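Local atomic coordinates of glycosyl hydrolase family 10 (Bacteroides intestinalis DSM 17393, PDB entry 4QPW), a protein that binds xylo-oligosaccharides through this carbohydrate-binding module, one domain of a larger enzyme that probably hydrolyses xylan. Residues Q55-D60 / G118-T123. Numbering follows the deposited sequence.
With XYP (beta-D-xylopyranose), chain B; XYP (beta-D-xylopyranose), chain C.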
ATOM      1  N   GLN A  55      -4.799   8.704  -0.176  1.00 10.13           N
ATOM      2  CA  GLN A  55      -4.952   7.356  -0.820  1.00 10.03           C
ATOM      3  C   GLN A  55      -4.056   7.253  -2.000  1.00 10.01           C
ATOM      4  O   GLN A  55      -3.758   8.253  -2.694  1.00 10.87           O
ATOM      5  CB  GLN A  55      -6.413   7.082  -1.158  1.00 11.37           C
ATOM      6  CG  GLN A  55      -7.000   8.037  -2.197  1.00 12.95           C
ATOM      7  CD  GLN A  55      -8.421   7.707  -2.559  1.00 13.92           C
ATOM      8  OE1 GLN A  55      -8.864   6.558  -2.504  1.00 15.73           O
ATOM      9  NE2 GLN A  55      -9.201   8.746  -2.902  1.00 13.57           N
ATOM     10  N   TYR A  56      -3.534   6.031  -2.239  1.00  9.59           N
ATOM     11  CA  TYR A  56      -2.474   5.868  -3.210  1.00  9.33           C
ATOM     12  C   TYR A  56      -2.412   4.409  -3.606  1.00  8.93           C
ATOM     13  O   TYR A  56      -2.555   3.517  -2.760  1.00  9.49           O
ATOM     14  CB  TYR A  56      -1.131   6.383  -2.630  1.00  9.77           C
ATOM     15  CG  TYR A  56      -0.831   6.023  -1.209  1.00  9.35           C
ATOM     16  CD1 TYR A  56      -1.361   6.795  -0.140  1.00  9.80           C
ATOM     17  CD2 TYR A  56      -0.080   4.925  -0.841  1.00  9.57           C
ATOM     18  CE1 TYR A  56      -1.223   6.445   1.162  1.00 10.04           C
ATOM     19  CE2 TYR A  56       0.123   4.589   0.440  1.00  9.80           C
ATOM     20  CZ  TYR A  56      -0.452   5.322   1.481  1.00 10.04           C
ATOM     21  OH  TYR A  56      -0.205   4.973   2.792  1.00 10.63           O
ATOM     22  N   HIS A  57      -2.112   4.174  -4.864  1.00  8.44           N
ATOM     23  CA  HIS A  57      -1.831   2.780  -5.282  1.00  8.40           C
ATOM     24  C   HIS A  57      -0.409   2.485  -4.934  1.00  8.50           C
ATOM     25  O   HIS A  57       0.537   3.259  -5.214  1.00  9.35           O
ATOM     26  CB  HIS A  57      -1.996   2.619  -6.788  1.00  8.72           C
ATOM     27  CG  HIS A  57      -3.413   2.771  -7.270  1.00  9.44           C
ATOM     28  ND1 HIS A  57      -3.694   2.685  -8.625  1.00 10.39           N
ATOM     29  CD2 HIS A  57      -4.584   3.000  -6.609  1.00 10.71           C
ATOM     30  CE1 HIS A  57      -5.000   2.880  -8.778  1.00 10.98           C
ATOM     31  NE2 HIS A  57      -5.560   3.083  -7.600  1.00 10.67           N
ATOM     32  N   THR A  58      -0.173   1.315  -4.341  1.00  8.42           N
ATOM     33  CA  THR A  58       1.196   0.830  -4.066  1.00  8.72           C
ATOM     34  C   THR A  58       1.630  -0.252  -5.008  1.00  7.89           C
ATOM     35  O   THR A  58       2.840  -0.639  -5.016  1.00  9.27           O
ATOM     36  CB  THR A  58       1.304   0.388  -2.597  1.00  8.67           C
ATOM     37  OG1 THR A  58       0.326  -0.608  -2.324  1.00  9.66           O
ATOM     38  CG2 THR A  58       1.184   1.513  -1.643  1.00  9.59           C
ATOM     39  N   ALA A  59       0.740  -0.719  -5.866  1.00  8.63           N
ATOM     40  CA  ALA A  59       0.972  -1.693  -6.939  1.00  7.77           C
ATOM     41  C   ALA A  59      -0.232  -1.555  -7.887  1.00  8.28           C
ATOM     42  O   ALA A  59      -1.291  -1.053  -7.488  1.00  8.59           O
ATOM     43  CB  ALA A  59       1.058  -3.125  -6.407  1.00  8.83           C
ATOM     44  N   ASP A  60      -0.066  -2.025  -9.115  1.00  8.47           N
ATOM     45  CA  ASP A  60      -1.114  -1.856 -10.149  1.00  8.71           C
ATOM     46  C   ASP A  60      -0.911  -2.913 -11.192  1.00  8.81           C
ATOM     47  O   ASP A  60       0.059  -3.702 -11.150  1.00  9.45           O
ATOM     48  CB  ASP A  60      -0.908  -0.419 -10.756  1.00 10.71           C
ATOM     49  CG  ASP A  60      -2.045   0.104 -11.568  1.00 11.60           C
ATOM     50  OD1 ASP A  60      -3.065  -0.514 -11.664  1.00 11.58           O
ATOM     51  OD2 ASP A  60      -1.743   1.199 -12.194  1.00 12.33           O
ATOM     52  N   GLY A 118      -7.805  -8.575 -12.051  1.00 10.95           N
ATOM     53  CA  GLY A 118      -6.926  -7.463 -12.164  1.00 11.40           C
ATOM     54  C   GLY A 118      -6.997  -6.431 -11.082  1.00 10.17           C
ATOM     55  O   GLY A 118      -7.314  -6.750  -9.949  1.00 12.66           O
ATOM     56  N   GLY A 119      -6.659  -5.222 -11.394  1.00 10.31           N
ATOM     57  CA  GLY A 119      -6.735  -4.127 -10.443  1.00 10.18           C
ATOM     58  C   GLY A 119      -5.402  -3.744  -9.803  1.00  8.88           C
ATOM     59  O   GLY A 119      -4.335  -3.871 -10.428  1.00  9.80           O
ATOM     60  N   HIS A 120      -5.526  -3.156  -8.638  1.00  8.44           N
ATOM     61  CA  HIS A 120      -4.394  -2.485  -7.979  1.00  8.59           C
ATOM     62  C   HIS A 120      -4.479  -2.687  -6.492  1.00  8.89           C
ATOM     63  O   HIS A 120      -5.423  -3.282  -5.955  1.00  9.26           O
ATOM     64  CB  HIS A 120      -4.419  -0.999  -8.380  1.00  8.67           C
ATOM     65  CG  HIS A 120      -5.811  -0.393  -8.208  1.00  9.45           C
ATOM     66  ND1 HIS A 120      -6.645  -0.136  -9.274  1.00 10.34           N
ATOM     67  CD2 HIS A 120      -6.478  -0.000  -7.112  1.00 10.47           C
ATOM     68  CE1 HIS A 120      -7.770   0.402  -8.794  1.00 10.91           C
ATOM     69  NE2 HIS A 120      -7.714   0.523  -7.512  1.00 10.56           N
ATOM     70  N   VAL A 121      -3.420  -2.242  -5.769  1.00  8.28           N
ATOM     71  CA  VAL A 121      -3.442  -2.253  -4.301  1.00  8.36           C
ATOM     72  C   VAL A 121      -3.753  -0.848  -3.844  1.00  9.04           C
ATOM     73  O   VAL A 121      -2.850   0.038  -3.776  1.00  9.41           O
ATOM     74  CB  VAL A 121      -2.152  -2.804  -3.680  1.00  8.46           C
ATOM     75  CG1 VAL A 121      -2.254  -2.794  -2.169  1.00  9.34           C
ATOM     76  CG2 VAL A 121      -1.887  -4.197  -4.194  1.00  9.41           C
ATOM     77  N   MET A 122      -5.015  -0.560  -3.587  1.00  8.98           N
ATOM     78  CA  MET A 122      -5.432   0.745  -3.047  1.00  9.32           C
ATOM     79  C   MET A 122      -5.000   0.788  -1.606  1.00  9.82           C
ATOM     80  O   MET A 122      -5.299  -0.126  -0.822  1.00 11.86           O
ATOM     81  CB  MET A 122      -6.963   0.833  -3.098  1.00 10.40           C
ATOM     82  CG  MET A 122      -7.500   2.045  -2.387  1.00 11.91           C
ATOM     83  SD  MET A 122      -6.890   3.634  -2.933  1.00 13.67           S
ATOM     84  CE  MET A 122      -7.953   3.823  -4.408  1.00 14.08           C
ATOM     85  N   THR A 123      -4.327   1.869  -1.175  1.00  9.35           N
ATOM     86  CA  THR A 123      -3.746   1.971   0.166  1.00  9.59           C
ATOM     87  C   THR A 123      -4.170   3.328   0.714  1.00  9.46           C
ATOM     88  O   THR A 123      -4.133   4.351   0.004  1.00 10.31           O
ATOM     89  CB  THR A 123      -2.230   1.865   0.052  1.00  9.14           C
ATOM     90  OG1 THR A 123      -1.907   0.702  -0.799  1.00 11.21           O
ATOM     91  CG2 THR A 123      -1.597   1.616   1.354  1.00 10.76           C
TER
HETATM   92  C1  XYP B   3     -12.854   7.066  -3.298  1.00 16.42           C
HETATM   93  C2  XYP B   3     -12.124   6.329  -2.211  1.00 15.70           C
HETATM   94  C3  XYP B   3     -13.080   5.549  -1.322  1.00 17.51           C
HETATM   95  C4  XYP B   3     -14.167   6.526  -0.804  1.00 19.00           C
HETATM   96  C5  XYP B   3     -14.742   7.273  -1.949  1.00 16.85           C
HETATM   97  O2  XYP B   3     -11.207   5.396  -2.785  1.00 16.06           O
HETATM   98  O3  XYP B   3     -12.331   4.950  -0.224  1.00 18.67           O
HETATM   99  O4  XYP B   3     -15.130   5.729  -0.101  1.00 21.38           O
HETATM  100  O5  XYP B   3     -13.771   8.027  -2.645  1.00 20.04           O
HETATM  101  C1  XYP C   2     -11.373   7.792  -8.030  1.00 17.10           C
HETATM  102  C2  XYP C   2     -11.451   9.234  -7.461  1.00 17.19           C
HETATM  103  C3  XYP C   2     -11.346   9.082  -5.961  1.00 17.44           C
HETATM  104  C4  XYP C   2     -12.257   8.052  -5.394  1.00 17.13           C
HETATM  105  C5  XYP C   2     -12.082   6.722  -6.101  1.00 16.01           C
HETATM  106  O2  XYP C   2     -10.448  10.096  -7.977  1.00 19.58           O
HETATM  107  O3  XYP C   2     -11.579  10.361  -5.292  1.00 19.31           O
HETATM  108  O4  XYP C   2     -11.935   7.843  -4.000  1.00 16.81           O
HETATM  109  O5  XYP C   2     -12.301   6.906  -7.518  1.00 19.69           O
HETATM  110  O   HOH W   1      -5.761  -0.223 -11.999  1.00 23.42           O
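Y56 and T123 are joined by two backbone hydrogen bonds, Y56 N to T123 O (2.9 Å) and T123 N to Y56 O, and H57 faces M122 as the next, non-hydrogen-bonded antiparallel pair. Beyond it, T58 N donates to V121 O and V121 N to A59 O. The one direct side-chain hydrogen bond joins the hydroxyls T58 OG1 and T123 OG1, 3.0 Å apart.

On the face bearing H57 and M122, the H57 and H120 rings form an offset stack, planes 15° apart and centroids 3.7 Å from each other, with W91 meeting both rings. H120 CG sits between its backbone N and carbonyl carbon (chi1 49°), which brings the ring face to face with H57, whose NE2 lies over its centre. A water bridges H120 ND1 and D60 OD1, while H120 NE2 is hydrogen-bonded to R94 NH2.

Strands 54-57 and 120-124 are neighbours in the five-stranded antiparallel sheet of a beta-sandwich carbohydrate-binding module, and this face carries the xylo-oligosaccharide site. There Q55 grips two consecutive xylose units: OE1 accepts from O2 of the chain B xylose (2.6 Å), and NE2 donates to O4 of the chain C xylose (3.1 Å), the glycosidic oxygen joining them. The bent M122 side chain brings CE to 3.5 Å from Q55 OE1.

The other face is turned toward the second sheet: T123 O lies over the centre of the Y56 ring, 3.6 Å above its plane, T123 CG2 packs against Y56 CE2, and A59 CB touches V121 CG2.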